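Local coordinates for peptide chain release factor RF2 (Thermus thermophilus, PDB 2IHR), which recognises the stop codons UGA and UAA on the ribosome and directs release of the finished polypeptide, at residues T127-Y140 and E183-F195. Numbering follows the deposited sequence.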
loop_
_atom_site.group_PDB
_atom_site.type_symbol
_atom_site.label_atom_id
_atom_site.label_comp_id
_atom_site.label_asym_id
_atom_site.label_seq_id
_atom_site.Cartn_x
_atom_site.Cartn_y
_atom_site.Cartn_z
ATOM N N THR A 127 18.589 -18.970 -9.321
ATOM C CA THR A 127 18.703 -17.815 -10.195
ATOM C C THR A 127 17.325 -17.379 -10.664
ATOM O O THR A 127 17.078 -16.170 -10.845
ATOM C CB THR A 127 19.548 -18.112 -11.422
ATOM O OG1 THR A 127 20.674 -18.896 -11.031
ATOM C CG2 THR A 127 20.028 -16.795 -12.065
ATOM N N GLU A 128 16.437 -18.364 -10.868
ATOM C CA GLU A 128 15.074 -18.087 -11.305
ATOM C C GLU A 128 14.418 -17.113 -10.331
ATOM O O GLU A 128 13.723 -16.174 -10.753
ATOM C CB GLU A 128 14.244 -19.368 -11.366
ATOM C CG GLU A 128 13.877 -19.860 -12.761
ATOM C CD GLU A 128 12.858 -18.978 -13.525
ATOM O OE1 GLU A 128 13.299 -18.048 -14.255
ATOM O OE2 GLU A 128 11.626 -19.220 -13.405
ATOM N N ALA A 129 14.638 -17.315 -9.031
ATOM C CA ALA A 129 14.037 -16.405 -8.062
ATOM C C ALA A 129 14.565 -14.945 -8.079
ATOM O O ALA A 129 13.863 -14.007 -7.684
ATOM C CB ALA A 129 14.146 -16.999 -6.642
ATOM N N CYS A 130 15.788 -14.742 -8.530
ATOM C CA CYS A 130 16.340 -13.394 -8.548
ATOM C C CYS A 130 15.741 -12.636 -9.725
ATOM O O CYS A 130 15.449 -11.440 -9.633
ATOM C CB CYS A 130 17.888 -13.417 -8.663
ATOM S SG CYS A 130 18.782 -14.306 -7.339
ATOM N N ASP A 131 15.568 -13.349 -10.828
ATOM C CA ASP A 131 14.987 -12.772 -12.025
ATOM C C ASP A 131 13.539 -12.378 -11.686
ATOM O O ASP A 131 13.093 -11.259 -11.986
ATOM C CB ASP A 131 15.060 -13.813 -13.158
ATOM C CG ASP A 131 14.674 -13.247 -14.527
ATOM O OD1 ASP A 131 15.009 -12.074 -14.824
ATOM O OD2 ASP A 131 14.047 -14.003 -15.316
ATOM N N TRP A 132 12.826 -13.296 -11.030
ATOM C CA TRP A 132 11.438 -13.075 -10.617
ATOM C C TRP A 132 11.304 -11.841 -9.712
ATOM O O TRP A 132 10.362 -11.061 -9.826
ATOM C CB TRP A 132 10.940 -14.332 -9.897
ATOM C CG TRP A 132 9.497 -14.327 -9.386
ATOM C CD1 TRP A 132 9.049 -14.917 -8.235
ATOM C CD2 TRP A 132 8.334 -13.729 -10.009
ATOM N NE1 TRP A 132 7.696 -14.718 -8.101
ATOM C CE2 TRP A 132 7.232 -13.993 -9.172
ATOM C CE3 TRP A 132 8.118 -12.999 -11.195
ATOM C CZ2 TRP A 132 5.947 -13.556 -9.469
ATOM C CZ3 TRP A 132 6.820 -12.564 -11.496
ATOM C CH2 TRP A 132 5.766 -12.843 -10.634
ATOM N N ALA A 133 12.233 -11.678 -8.786
ATOM C CA ALA A 133 12.215 -10.541 -7.892
ATOM C C ALA A 133 12.367 -9.204 -8.720
ATOM O O ALA A 133 11.682 -8.178 -8.480
ATOM C CB ALA A 133 13.346 -10.715 -6.874
ATOM N N GLU A 134 13.257 -9.223 -9.703
ATOM C CA GLU A 134 13.448 -8.055 -10.532
ATOM C C GLU A 134 12.150 -7.793 -11.327
ATOM O O GLU A 134 11.787 -6.641 -11.613
ATOM C CB GLU A 134 14.619 -8.304 -11.465
ATOM C CG GLU A 134 15.036 -7.089 -12.264
ATOM C CD GLU A 134 16.242 -7.392 -13.100
ATOM O OE1 GLU A 134 17.074 -8.177 -12.614
ATOM O OE2 GLU A 134 16.364 -6.855 -14.222
ATOM N N MET A 135 11.448 -8.878 -11.654
ATOM C CA MET A 135 10.216 -8.786 -12.395
ATOM C C MET A 135 9.135 -8.090 -11.617
ATOM O O MET A 135 8.412 -7.215 -12.145
ATOM C CB MET A 135 9.750 -10.177 -12.824
ATOM C CG MET A 135 10.676 -10.848 -13.899
ATOM S SD MET A 135 9.781 -12.218 -14.672
ATOM C CE MET A 135 10.801 -13.585 -14.190
ATOM N N LEU A 136 9.010 -8.481 -10.360
ATOM C CA LEU A 136 8.036 -7.871 -9.486
ATOM C C LEU A 136 8.418 -6.379 -9.323
ATOM O O LEU A 136 7.527 -5.522 -9.310
ATOM C CB LEU A 136 8.046 -8.611 -8.135
ATOM C CG LEU A 136 7.450 -10.038 -8.068
ATOM C CD1 LEU A 136 8.002 -10.798 -6.841
ATOM C CD2 LEU A 136 5.914 -9.959 -7.998
ATOM N N LEU A 137 9.728 -6.086 -9.200
ATOM C CA LEU A 137 10.246 -4.711 -9.042
ATOM C C LEU A 137 9.820 -3.848 -10.230
ATOM O O LEU A 137 9.413 -2.712 -10.073
ATOM C CB LEU A 137 11.788 -4.687 -8.993
ATOM C CG LEU A 137 12.582 -3.563 -8.234
ATOM C CD1 LEU A 137 13.847 -3.227 -9.002
ATOM C CD2 LEU A 137 11.770 -2.330 -8.014
ATOM N N ARG A 138 9.961 -4.401 -11.424
ATOM C CA ARG A 138 9.576 -3.735 -12.651
ATOM C C ARG A 138 8.030 -3.570 -12.621
ATOM O O ARG A 138 7.459 -2.523 -13.028
ATOM C CB ARG A 138 10.010 -4.625 -13.801
ATOM C CG ARG A 138 10.480 -3.921 -15.058
ATOM C CD ARG A 138 11.958 -4.198 -15.274
ATOM N NE ARG A 138 12.193 -5.621 -15.463
ATOM C CZ ARG A 138 13.381 -6.170 -15.690
ATOM N NH1 ARG A 138 14.478 -5.415 -15.762
ATOM N NH2 ARG A 138 13.464 -7.484 -15.844
ATOM N N MET A 139 7.341 -4.596 -12.118
ATOM C CA MET A 139 5.909 -4.514 -12.067
ATOM C C MET A 139 5.481 -3.363 -11.203
ATOM O O MET A 139 4.695 -2.520 -11.630
ATOM C CB MET A 139 5.324 -5.795 -11.539
ATOM C CG MET A 139 3.810 -5.840 -11.429
ATOM S SD MET A 139 3.226 -7.458 -10.852
ATOM C CE MET A 139 3.505 -7.277 -9.265
ATOM N N TYR A 140 5.983 -3.309 -9.982
ATOM C CA TYR A 140 5.605 -2.219 -9.083
ATOM C C TYR A 140 6.144 -0.859 -9.551
ATOM O O TYR A 140 5.563 0.181 -9.293
ATOM C CB TYR A 140 6.095 -2.544 -7.666
ATOM C CG TYR A 140 5.375 -3.719 -7.063
ATOM C CD1 TYR A 140 4.005 -3.708 -6.941
ATOM C CD2 TYR A 140 6.055 -4.876 -6.687
ATOM C CE1 TYR A 140 3.314 -4.802 -6.491
ATOM C CE2 TYR A 140 5.362 -5.992 -6.207
ATOM C CZ TYR A 140 3.991 -5.950 -6.125
ATOM O OH TYR A 140 3.263 -7.070 -5.746
ATOM N N GLU A 183 -0.645 -6.032 -1.280
ATOM C CA GLU A 183 0.285 -6.734 -2.132
ATOM C C GLU A 183 1.361 -7.430 -1.313
ATOM O O GLU A 183 2.118 -8.274 -1.811
ATOM C CB GLU A 183 0.924 -5.712 -3.088
ATOM C CG GLU A 183 -0.033 -5.168 -4.131
ATOM C CD GLU A 183 -0.480 -6.232 -5.141
ATOM O OE1 GLU A 183 0.394 -6.761 -5.890
ATOM O OE2 GLU A 183 -1.703 -6.537 -5.174
ATOM N N ALA A 184 1.470 -7.033 -0.052
ATOM C CA ALA A 184 2.447 -7.645 0.824
ATOM C C ALA A 184 2.118 -9.154 0.933
ATOM O O ALA A 184 0.980 -9.551 1.139
ATOM C CB ALA A 184 2.371 -6.982 2.144
ATOM N N GLY A 185 3.112 -9.999 0.764
ATOM C CA GLY A 185 2.869 -11.423 0.840
ATOM C C GLY A 185 3.854 -12.147 -0.037
ATOM O O GLY A 185 4.838 -11.533 -0.499
ATOM N N VAL A 186 3.618 -13.438 -0.272
ATOM C CA VAL A 186 4.520 -14.218 -1.119
ATOM C C VAL A 186 3.959 -14.368 -2.552
ATOM O O VAL A 186 2.770 -14.599 -2.768
ATOM C CB VAL A 186 4.819 -15.616 -0.480
ATOM C CG1 VAL A 186 5.786 -16.409 -1.357
ATOM C CG2 VAL A 186 5.438 -15.421 0.880
ATOM N N HIS A 187 4.826 -14.253 -3.535
ATOM C CA HIS A 187 4.369 -14.317 -4.901
ATOM C C HIS A 187 5.010 -15.485 -5.595
ATOM O O HIS A 187 6.242 -15.644 -5.549
ATOM C CB HIS A 187 4.709 -12.972 -5.601
ATOM C CG HIS A 187 3.907 -11.810 -5.091
ATOM N ND1 HIS A 187 2.904 -11.215 -5.820
ATOM C CD2 HIS A 187 3.969 -11.120 -3.921
ATOM C CE1 HIS A 187 2.390 -10.203 -5.142
ATOM N NE2 HIS A 187 3.020 -10.125 -3.981
ATOM N N ARG A 188 4.195 -16.320 -6.245
ATOM C CA ARG A 188 4.750 -17.489 -6.932
ATOM C C ARG A 188 4.733 -17.410 -8.470
ATOM O O ARG A 188 3.725 -17.015 -9.088
ATOM C CB ARG A 188 4.024 -18.746 -6.478
ATOM C CG ARG A 188 4.522 -19.969 -7.146
ATOM C CD ARG A 188 3.858 -21.187 -6.616
ATOM N NE ARG A 188 2.485 -21.294 -7.072
ATOM C CZ ARG A 188 2.021 -22.349 -7.734
ATOM N NH1 ARG A 188 2.832 -23.361 -8.002
ATOM N NH2 ARG A 188 0.748 -22.397 -8.122
ATOM N N LEU A 189 5.862 -17.819 -9.056
ATOM C CA LEU A 189 6.097 -17.829 -10.491
ATOM C C LEU A 189 6.290 -19.221 -11.055
ATOM O O LEU A 189 7.097 -19.995 -10.576
ATOM C CB LEU A 189 7.344 -16.998 -10.812
ATOM C CG LEU A 189 7.583 -16.401 -12.233
ATOM C CD1 LEU A 189 8.756 -17.100 -12.864
ATOM C CD2 LEU A 189 6.366 -16.478 -13.092
ATOM N N VAL A 190 5.543 -19.530 -12.091
ATOM C CA VAL A 190 5.647 -20.815 -12.751
ATOM C C VAL A 190 5.859 -20.618 -14.251
ATOM O O VAL A 190 5.083 -19.906 -14.929
ATOM C CB VAL A 190 4.375 -21.620 -12.553
ATOM C CG1 VAL A 190 4.601 -23.032 -12.999
ATOM C CG2 VAL A 190 3.935 -21.526 -11.097
ATOM N N ARG A 191 6.925 -21.236 -14.749
ATOM C CA ARG A 191 7.292 -21.196 -16.170
ATOM C C ARG A 191 8.595 -21.918 -16.311
ATOM O O ARG A 191 9.235 -22.274 -15.313
ATOM C CB ARG A 191 7.540 -19.765 -16.666
ATOM C CG ARG A 191 8.776 -19.158 -16.058
ATOM C CD ARG A 191 9.183 -17.829 -16.656
ATOM N NE ARG A 191 10.432 -17.419 -16.031
ATOM C CZ ARG A 191 11.003 -16.236 -16.198
ATOM N NH1 ARG A 191 10.418 -15.326 -16.981
ATOM N NH2 ARG A 191 12.173 -15.975 -15.605
ATOM N N PRO A 192 8.986 -22.190 -17.551
ATOM C CA PRO A 192 10.276 -22.865 -17.738
ATOM C C PRO A 192 11.395 -21.774 -17.626
ATOM O O PRO A 192 11.281 -20.665 -18.180
ATOM C CB PRO A 192 10.143 -23.504 -19.131
ATOM C CG PRO A 192 9.024 -22.678 -19.828
ATOM C CD PRO A 192 8.064 -22.445 -18.679
ATOM N N SER A 193 12.462 -22.085 -16.894
ATOM C CA SER A 193 13.545 -21.127 -16.672
ATOM C C SER A 193 14.454 -20.812 -17.849
ATOM O O SER A 193 14.914 -21.717 -18.537
ATOM C CB SER A 193 14.424 -21.611 -15.503
ATOM O OG SER A 193 15.584 -20.797 -15.306
ATOM N N PRO A 194 14.719 -19.515 -18.105
ATOM C CA PRO A 194 15.621 -19.250 -19.231
ATOM C C PRO A 194 16.988 -19.852 -18.899
ATOM O O PRO A 194 17.727 -20.249 -19.783
ATOM C CB PRO A 194 15.672 -17.719 -19.311
ATOM C CG PRO A 194 15.220 -17.240 -17.925
ATOM C CD PRO A 194 14.156 -18.266 -17.558
ATOM N N PHE A 195 17.288 -19.956 -17.608
ATOM C CA PHE A 195 18.560 -20.493 -17.127
ATOM C C PHE A 195 18.775 -22.021 -17.162
ATOM O O PHE A 195 19.892 -22.483 -16.953
ATOM C CB PHE A 195 18.783 -19.955 -15.723
ATOM C CG PHE A 195 18.553 -18.490 -15.631
ATOM C CD1 PHE A 195 19.225 -17.618 -16.497
ATOM C CD2 PHE A 195 17.599 -17.969 -14.759
ATOM C CE1 PHE A 195 18.949 -16.257 -16.505
ATOM C CE2 PHE A 195 17.311 -16.599 -14.755
ATOM C CZ PHE A 195 17.991 -15.745 -15.636
HETATM O O HOH W 1 9.838 -20.336 -11.704
#
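With CG trans to the backbone N (chi1 -179°), Trp132 turns its indole from helix 127-140 toward strand 185-190, where Leu189 sets its CB against one face of the five-membered ring and, near-trans at chi1, swings CG toward the six-membered side, close to CD2 and CE3. This is helix-on-sheet packing in the PCRF region of the release factor: the helix lies across one face of the large mixed sheet, running at 117° to the strand. The Leu189 CB sits 3.4 Å from the centroid of the Trp132 five-membered ring, a CH-pi contact squarely over the face, while Leu136 CG lies against the opposite face, toward its rim. In the indole plane, Trp132 NE1 gives a nearly straight bond (170°) to His187 O at 3.1 Å, reaching that oxygen from above the carbonyl plane. A leucine in place of Trp132 would probably leave His187 O without this donor and open a gap beside Leu189. Farther along the helix, Tyr140 OH donates to Glu183 OE1 on the anti side of the carboxylate, whose other oxygen pairs with Arg312; His187 NE2 is tied to Glu183 O. At the other end, past the corner in the chain, the extended Arg191 side chain offers its guanidinium edge to two acids, and Met135 CE lies over one guanidinium face. Arg191 NH2 bonds to both, 2.7 Å from Asp131 OD2 and 2.7 Å from Glu128 OE1, which accepts on its syn lone pair, with Arg191 NE adding weak bonds to the Glu128 carboxylate.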